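Local coordinates for clan CA, family C40, NlpC/P60 superfamily cysteine peptidase (Trichomonas vaginalis, PDB 6BIM), which is probably a cysteine peptidase of the NlpC/P60 (C40) family, in which related enzymes cleave peptide bonds of bacterial peptidoglycan, at residues G21-P26 with Y46-D51; G124-N129 with I137-L142. One frame throughout, in Å; residues are numbered along the deposited sequence.

Both contacts belong to the part of the chain that precedes helix 154-163, and both reach the same antiparallel sheet. Contact 1 joins the end of strand 19-23 to the end of strand 46-49. Contact 2 lies in the hairpin of strands 125-130 and 133-138, within the bacterial SH3 domain. Their centres are about 26 Å apart and their nearest atoms about 10 Å apart, so they do not touch. Contact 1 closes along the chain before contact 2 opens. Contact 1 is also tied to the NlpC/P60 part of the chain: Asp-51 forms a salt bridge with Arg-192, and Phe-50 touches Pro-177.

Contact 1: G21-P26 with Y46-D51; sequences GRLTTP and YWLYFD
Leu-23 lays its CD2 methyl against the side chain of Leu-48, crossing it at about a right angle. The gap from Leu-23 CD2 to Leu-48 CB is 3.3 Å, tighter than usual for two carbons. The chain of 46-51 then turns, and Asp-51 N donates a hydrogen bond to Leu-23 O at 2.8 Å. This segment leads from strand 46-49 into strand 53-60, the sheet neighbour of strand 19-23. Leu-23 also has a backbone hydrogen bond with Tyr-52.

Arg-22 forms a salt bridge with Asp-51. CG of Arg-22 is anti to the backbone N (chi1 -177°) and the chain bends at chi3 (76°), which brings NH1 to the carboxylate. NH1 donates an N-H to Asp-51 OD1 at 3.0 Å. OD1 lies near the guanidinium plane; NH1 comes on the anti side of the carboxylate, 31° out of the carboxylate plane. Thr-24 O sits at the edge of the Phe-50 ring, 3.7 Å from Phe-50 CD1. Thr-25 OG1 approaches Phe-50 CB and is hydrogen-bonded to Thr-28 O.

Arg-22 NE also pairs with Glu-81, and Asp-51 OD2 with Arg-192. The two arginines would probably favour the ionised form of Asp-51.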
loop_
_atom_site.group_PDB
_atom_site.type_symbol
_atom_site.label_atom_id
_atom_site.label_comp_id
_atom_site.label_asym_id
_atom_site.label_seq_id
_atom_site.Cartn_x
_atom_site.Cartn_y
_atom_site.Cartn_z
ATOM N N GLY A 21 -9.483 0.130 7.156
ATOM C CA GLY A 21 -9.414 1.440 7.767
ATOM C C GLY A 21 -8.843 2.470 6.810
ATOM O O GLY A 21 -8.010 2.158 5.957
ATOM N N ARG A 22 -9.319 3.704 6.949
ATOM C CA ARG A 22 -8.734 4.859 6.285
ATOM C C ARG A 22 -8.346 5.860 7.361
ATOM O O ARG A 22 -9.139 6.134 8.269
ATOM C CB ARG A 22 -9.708 5.493 5.285
ATOM C CG ARG A 22 -9.111 6.667 4.512
ATOM C CD ARG A 22 -10.134 7.298 3.577
ATOM N NE ARG A 22 -11.083 8.118 4.318
ATOM C CZ ARG A 22 -11.000 9.439 4.463
ATOM N NH1 ARG A 22 -10.019 10.135 3.902
ATOM N NH2 ARG A 22 -11.921 10.071 5.172
ATOM N N LEU A 23 -7.130 6.383 7.277
ATOM C CA LEU A 23 -6.662 7.315 8.293
ATOM C C LEU A 23 -7.299 8.684 8.100
ATOM O O LEU A 23 -7.311 9.238 6.997
ATOM C CB LEU A 23 -5.140 7.430 8.270
ATOM C CG LEU A 23 -4.510 6.420 9.231
ATOM C CD1 LEU A 23 -4.696 5.004 8.705
ATOM C CD2 LEU A 23 -3.049 6.718 9.480
ATOM N N THR A 24 -7.832 9.218 9.196
ATOM C CA THR A 24 -8.484 10.517 9.213
ATOM C C THR A 24 -7.731 11.549 10.037
ATOM O O THR A 24 -7.980 12.747 9.866
ATOM C CB THR A 24 -9.905 10.378 9.776
ATOM O OG1 THR A 24 -9.837 9.778 11.074
ATOM C CG2 THR A 24 -10.766 9.511 8.866
ATOM N N THR A 25 -6.838 11.108 10.932
ATOM C CA THR A 25 -5.957 11.954 11.737
ATOM C C THR A 25 -6.621 13.284 12.077
ATOM O O THR A 25 -6.149 14.342 11.643
ATOM C CB THR A 25 -4.628 12.186 11.005
ATOM O OG1 THR A 25 -4.857 12.841 9.750
ATOM C CG2 THR A 25 -3.927 10.856 10.751
ATOM N N PRO A 26 -7.697 13.270 12.863
ATOM C CA PRO A 26 -8.527 14.476 13.017
ATOM C C PRO A 26 -7.734 15.709 13.432
ATOM O O PRO A 26 -6.937 15.681 14.373
ATOM C CB PRO A 26 -9.533 14.066 14.093
ATOM C CG PRO A 26 -9.657 12.590 13.934
ATOM C CD PRO A 26 -8.277 12.113 13.566
ATOM N N TYR A 46 7.192 5.222 14.376
ATOM C CA TYR A 46 7.077 6.142 13.250
ATOM C C TYR A 46 5.688 6.767 13.310
ATOM O O TYR A 46 5.049 6.739 14.367
ATOM C CB TYR A 46 7.336 5.424 11.913
ATOM C CG TYR A 46 6.685 4.064 11.762
ATOM C CD1 TYR A 46 5.311 3.939 11.593
ATOM C CD2 TYR A 46 7.450 2.905 11.764
ATOM C CE1 TYR A 46 4.721 2.700 11.448
ATOM C CE2 TYR A 46 6.867 1.659 11.623
ATOM C CZ TYR A 46 5.500 1.564 11.460
ATOM O OH TYR A 46 4.897 0.335 11.323
ATOM N N TRP A 47 5.217 7.349 12.209
ATOM C CA TRP A 47 3.864 7.872 12.100
ATOM C C TRP A 47 3.164 7.217 10.917
ATOM O O TRP A 47 3.809 6.651 10.032
ATOM C CB TRP A 47 3.854 9.398 11.898
ATOM C CG TRP A 47 4.364 10.224 13.047
ATOM C CD1 TRP A 47 3.613 10.960 13.918
ATOM C CD2 TRP A 47 5.731 10.423 13.430
ATOM N NE1 TRP A 47 4.427 11.601 14.821
ATOM C CE2 TRP A 47 5.730 11.284 14.548
ATOM C CE3 TRP A 47 6.954 9.950 12.945
ATOM C CZ2 TRP A 47 6.906 11.683 15.186
ATOM C CZ3 TRP A 47 8.119 10.348 13.581
ATOM C CH2 TRP A 47 8.084 11.204 14.690
ATOM N N LEU A 48 1.836 7.299 10.906
ATOM C CA LEU A 48 1.057 7.064 9.698
ATOM C C LEU A 48 0.256 8.322 9.388
ATOM O O LEU A 48 0.122 9.216 10.227
ATOM C CB LEU A 48 0.139 5.846 9.840
ATOM C CG LEU A 48 0.852 4.498 9.948
ATOM C CD1 LEU A 48 -0.172 3.411 10.165
ATOM C CD2 LEU A 48 1.708 4.199 8.719
ATOM N N TYR A 49 -0.281 8.395 8.168
ATOM C CA TYR A 49 -0.664 9.680 7.598
ATOM C C TYR A 49 -2.069 9.677 7.010
ATOM O O TYR A 49 -2.605 8.646 6.597
ATOM C CB TYR A 49 0.361 10.096 6.546
ATOM C CG TYR A 49 1.721 10.235 7.172
ATOM C CD1 TYR A 49 2.063 11.373 7.881
ATOM C CD2 TYR A 49 2.644 9.200 7.112
ATOM C CE1 TYR A 49 3.292 11.494 8.480
ATOM C CE2 TYR A 49 3.878 9.310 7.708
ATOM C CZ TYR A 49 4.200 10.459 8.391
ATOM O OH TYR A 49 5.425 10.579 8.991
ATOM N N PHE A 50 -2.652 10.877 6.984
ATOM C CA PHE A 50 -3.996 11.095 6.473
ATOM C C PHE A 50 -4.216 10.411 5.130
ATOM O O PHE A 50 -3.378 10.493 4.230
ATOM C CB PHE A 50 -4.226 12.603 6.344
ATOM C CG PHE A 50 -5.538 12.973 5.725
ATOM C CD1 PHE A 50 -6.719 12.812 6.423
ATOM C CD2 PHE A 50 -5.584 13.501 4.448
ATOM C CE1 PHE A 50 -7.923 13.156 5.850
ATOM C CE2 PHE A 50 -6.786 13.847 3.868
ATOM C CZ PHE A 50 -7.957 13.675 4.573
ATOM N N ASP A 51 -5.356 9.732 5.007
ATOM C CA ASP A 51 -5.843 9.121 3.774
ATOM C C ASP A 51 -5.045 7.890 3.365
ATOM O O ASP A 51 -5.233 7.382 2.252
ATOM C CB ASP A 51 -5.871 10.124 2.612
ATOM C CG ASP A 51 -6.870 9.739 1.529
ATOM O OD1 ASP A 51 -7.985 9.293 1.877
ATOM O OD2 ASP A 51 -6.546 9.871 0.329
#

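Contact 2: G124-N129 with I137-L142; sequences GFYRIN and ILEDAL
Phe-125 and Leu-138 lie side by side and point the same way. Leu-138 CD2 sits over one face of the phenyl ring, 3.9 Å from its centroid and 25° off the normal, a CH-pi contact offset toward the rim. Phe-125 CG is anti to its carbonyl carbon (chi1 -63°). This rotation lays the ring along the 137-138 backbone, with Phe-125 CD2 3.5 Å from Leu-138 N.

Tyr-126, Ile-128, Ile-137 and Leu-142 form a separate apolar group. Leu-142 approaches the Tyr-126 ring at a slant, with its CD1 3.6 Å from Tyr-126 CD2. The same methyl reaches Ile-128 CG2. That branch also meets Ile-137 CG2 at 3.8 Å. The edge of the Tyr-126 ring faces Glu-139 O, and a water lies over the centre of one ring face.

The backbones pair as antiparallel strands. Tyr-126 and Ile-137 are a hydrogen-bonded pair: each N donates to the other's O at 2.9 Å. Phe-125 and Leu-138 are a non-hydrogen-bonded pair. Past it, Glu-139 N donates to Gly-124 O at 2.9 Å. The Glu-139 side chain, extended beyond CG, runs alongside Gly-124. The water over the Tyr-126 ring donates to Glu-139 OE2 and, by a long bond, to Phe-125 O.

This is the open end of the hairpin 125-130/133-138 of the bacterial SH3 domain, where the second strand passes into the 3-10 turn 139-141. Strand 114-122 flanks 125-130 on the other side and touches Tyr-126 through Ile-117 and Phe-120. Strand 93-96 packs on Ile-128 and Ile-137 through Ile-95 and Ala-93.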
loop_
_atom_site.group_PDB
_atom_site.type_symbol
_atom_site.label_atom_id
_atom_site.label_comp_id
_atom_site.label_asym_id
_atom_site.label_seq_id
_atom_site.Cartn_x
_atom_site.Cartn_y
_atom_site.Cartn_z
ATOM N N GLY A 124 -5.885 -13.578 -2.451
ATOM C CA GLY A 124 -6.653 -13.909 -3.631
ATOM C C GLY A 124 -8.150 -13.788 -3.460
ATOM O O GLY A 124 -8.889 -14.094 -4.405
ATOM N N PHE A 125 -8.611 -13.337 -2.294
ATOM C CA PHE A 125 -10.025 -13.231 -1.971
ATOM C C PHE A 125 -10.324 -11.845 -1.410
ATOM O O PHE A 125 -9.444 -11.161 -0.881
ATOM C CB PHE A 125 -10.459 -14.261 -0.912
ATOM C CG PHE A 125 -10.313 -15.705 -1.326
ATOM C CD1 PHE A 125 -9.069 -16.308 -1.366
ATOM C CD2 PHE A 125 -11.433 -16.474 -1.603
ATOM C CE1 PHE A 125 -8.939 -17.641 -1.716
ATOM C CE2 PHE A 125 -11.315 -17.805 -1.956
ATOM C CZ PHE A 125 -10.065 -18.393 -2.011
ATOM N N TYR A 126 -11.588 -11.445 -1.517
ATOM C CA TYR A 126 -12.163 -10.425 -0.653
ATOM C C TYR A 126 -12.914 -11.113 0.476
ATOM O O TYR A 126 -13.415 -12.228 0.311
ATOM C CB TYR A 126 -13.148 -9.524 -1.400
ATOM C CG TYR A 126 -12.546 -8.594 -2.420
ATOM C CD1 TYR A 126 -12.046 -7.357 -2.047
ATOM C CD2 TYR A 126 -12.508 -8.942 -3.763
ATOM C CE1 TYR A 126 -11.507 -6.498 -2.978
ATOM C CE2 TYR A 126 -11.972 -8.088 -4.703
ATOM C CZ TYR A 126 -11.473 -6.869 -4.303
ATOM O OH TYR A 126 -10.933 -6.009 -5.230
ATOM N N ARG A 127 -13.019 -10.439 1.615
ATOM C CA ARG A 127 -13.998 -10.822 2.625
ATOM C C ARG A 127 -15.220 -9.937 2.436
ATOM O O ARG A 127 -15.088 -8.715 2.299
ATOM C CB ARG A 127 -13.445 -10.699 4.045
ATOM C CG ARG A 127 -14.313 -11.418 5.078
ATOM C CD ARG A 127 -13.644 -11.506 6.443
ATOM N NE ARG A 127 -13.549 -10.205 7.098
ATOM C CZ ARG A 127 -14.493 -9.671 7.870
ATOM N NH1 ARG A 127 -14.305 -8.479 8.418
ATOM N NH2 ARG A 127 -15.628 -10.322 8.099
ATOM N N ILE A 128 -16.402 -10.555 2.375
ATOM C CA ILE A 128 -17.626 -9.836 2.043
ATOM C C ILE A 128 -18.765 -10.241 2.968
ATOM O O ILE A 128 -18.715 -11.254 3.669
ATOM C CB ILE A 128 -18.074 -10.062 0.582
ATOM C CG1 ILE A 128 -18.425 -11.530 0.333
ATOM C CG2 ILE A 128 -16.996 -9.607 -0.375
ATOM C CD1 ILE A 128 -19.297 -11.743 -0.886
ATOM N N ASN A 129 -19.806 -9.420 2.933
ATOM C CA ASN A 129 -21.110 -9.727 3.503
ATOM C C ASN A 129 -22.108 -9.766 2.356
ATOM O O ASN A 129 -22.252 -8.777 1.626
ATOM C CB ASN A 129 -21.507 -8.669 4.540
ATOM C CG ASN A 129 -22.904 -8.880 5.102
ATOM O OD1 ASN A 129 -23.810 -9.333 4.406
ATOM N ND2 ASN A 129 -23.081 -8.534 6.368
ATOM N N ILE A 137 -14.568 -14.581 -0.865
ATOM C CA ILE A 137 -14.955 -14.816 -2.250
ATOM C C ILE A 137 -13.763 -14.494 -3.143
ATOM O O ILE A 137 -13.032 -13.529 -2.895
ATOM C CB ILE A 137 -16.191 -13.972 -2.633
ATOM C CG1 ILE A 137 -16.745 -14.413 -3.990
ATOM C CG2 ILE A 137 -15.868 -12.483 -2.623
ATOM C CD1 ILE A 137 -18.106 -13.818 -4.314
ATOM N N LEU A 138 -13.552 -15.320 -4.167
ATOM C CA LEU A 138 -12.424 -15.112 -5.070
ATOM C C LEU A 138 -12.448 -13.706 -5.660
ATOM O O LEU A 138 -13.497 -13.191 -6.055
ATOM C CB LEU A 138 -12.445 -16.153 -6.190
ATOM C CG LEU A 138 -12.017 -17.569 -5.805
ATOM C CD1 LEU A 138 -12.358 -18.540 -6.922
ATOM C CD2 LEU A 138 -10.525 -17.616 -5.481
ATOM N N GLU A 139 -11.262 -13.092 -5.729
ATOM C CA GLU A 139 -11.131 -11.703 -6.160
ATOM C C GLU A 139 -11.853 -11.429 -7.475
ATOM O O GLU A 139 -12.566 -10.428 -7.608
ATOM C CB GLU A 139 -9.651 -11.351 -6.313
ATOM C CG GLU A 139 -9.015 -10.773 -5.084
ATOM C CD GLU A 139 -7.513 -10.612 -5.235
ATOM O OE1 GLU A 139 -6.946 -11.119 -6.234
ATOM O OE2 GLU A 139 -6.900 -9.973 -4.358
ATOM N N ASP A 140 -11.646 -12.287 -8.472
ATOM C CA ASP A 140 -12.147 -12.001 -9.811
ATOM C C ASP A 140 -13.655 -12.167 -9.929
ATOM O O ASP A 140 -14.218 -11.795 -10.963
ATOM C CB ASP A 140 -11.442 -12.896 -10.831
ATOM C CG ASP A 140 -9.977 -12.541 -10.998
ATOM O OD1 ASP A 140 -9.650 -11.335 -10.962
ATOM O OD2 ASP A 140 -9.152 -13.465 -11.159
ATOM N N ALA A 141 -14.318 -12.704 -8.907
ATOM C CA ALA A 141 -15.770 -12.817 -8.933
ATOM C C ALA A 141 -16.465 -11.490 -8.674
ATOM O O ALA A 141 -17.677 -11.395 -8.892
ATOM C CB ALA A 141 -16.239 -13.844 -7.899
ATOM N N LEU A 142 -15.741 -10.471 -8.222
ATOM C CA LEU A 142 -16.333 -9.184 -7.892
ATOM C C LEU A 142 -15.934 -8.128 -8.912
ATOM O O LEU A 142 -14.870 -8.202 -9.531
ATOM C CB LEU A 142 -15.913 -8.715 -6.495
ATOM C CG LEU A 142 -16.318 -9.569 -5.292
ATOM C CD1 LEU A 142 -16.109 -8.754 -4.033
ATOM C CD2 LEU A 142 -17.762 -10.056 -5.376
HETATM O O HOH W 1 -5.099 -10.879 -3.042
HETATM O O HOH W 2 -8.845 -8.691 -2.915
#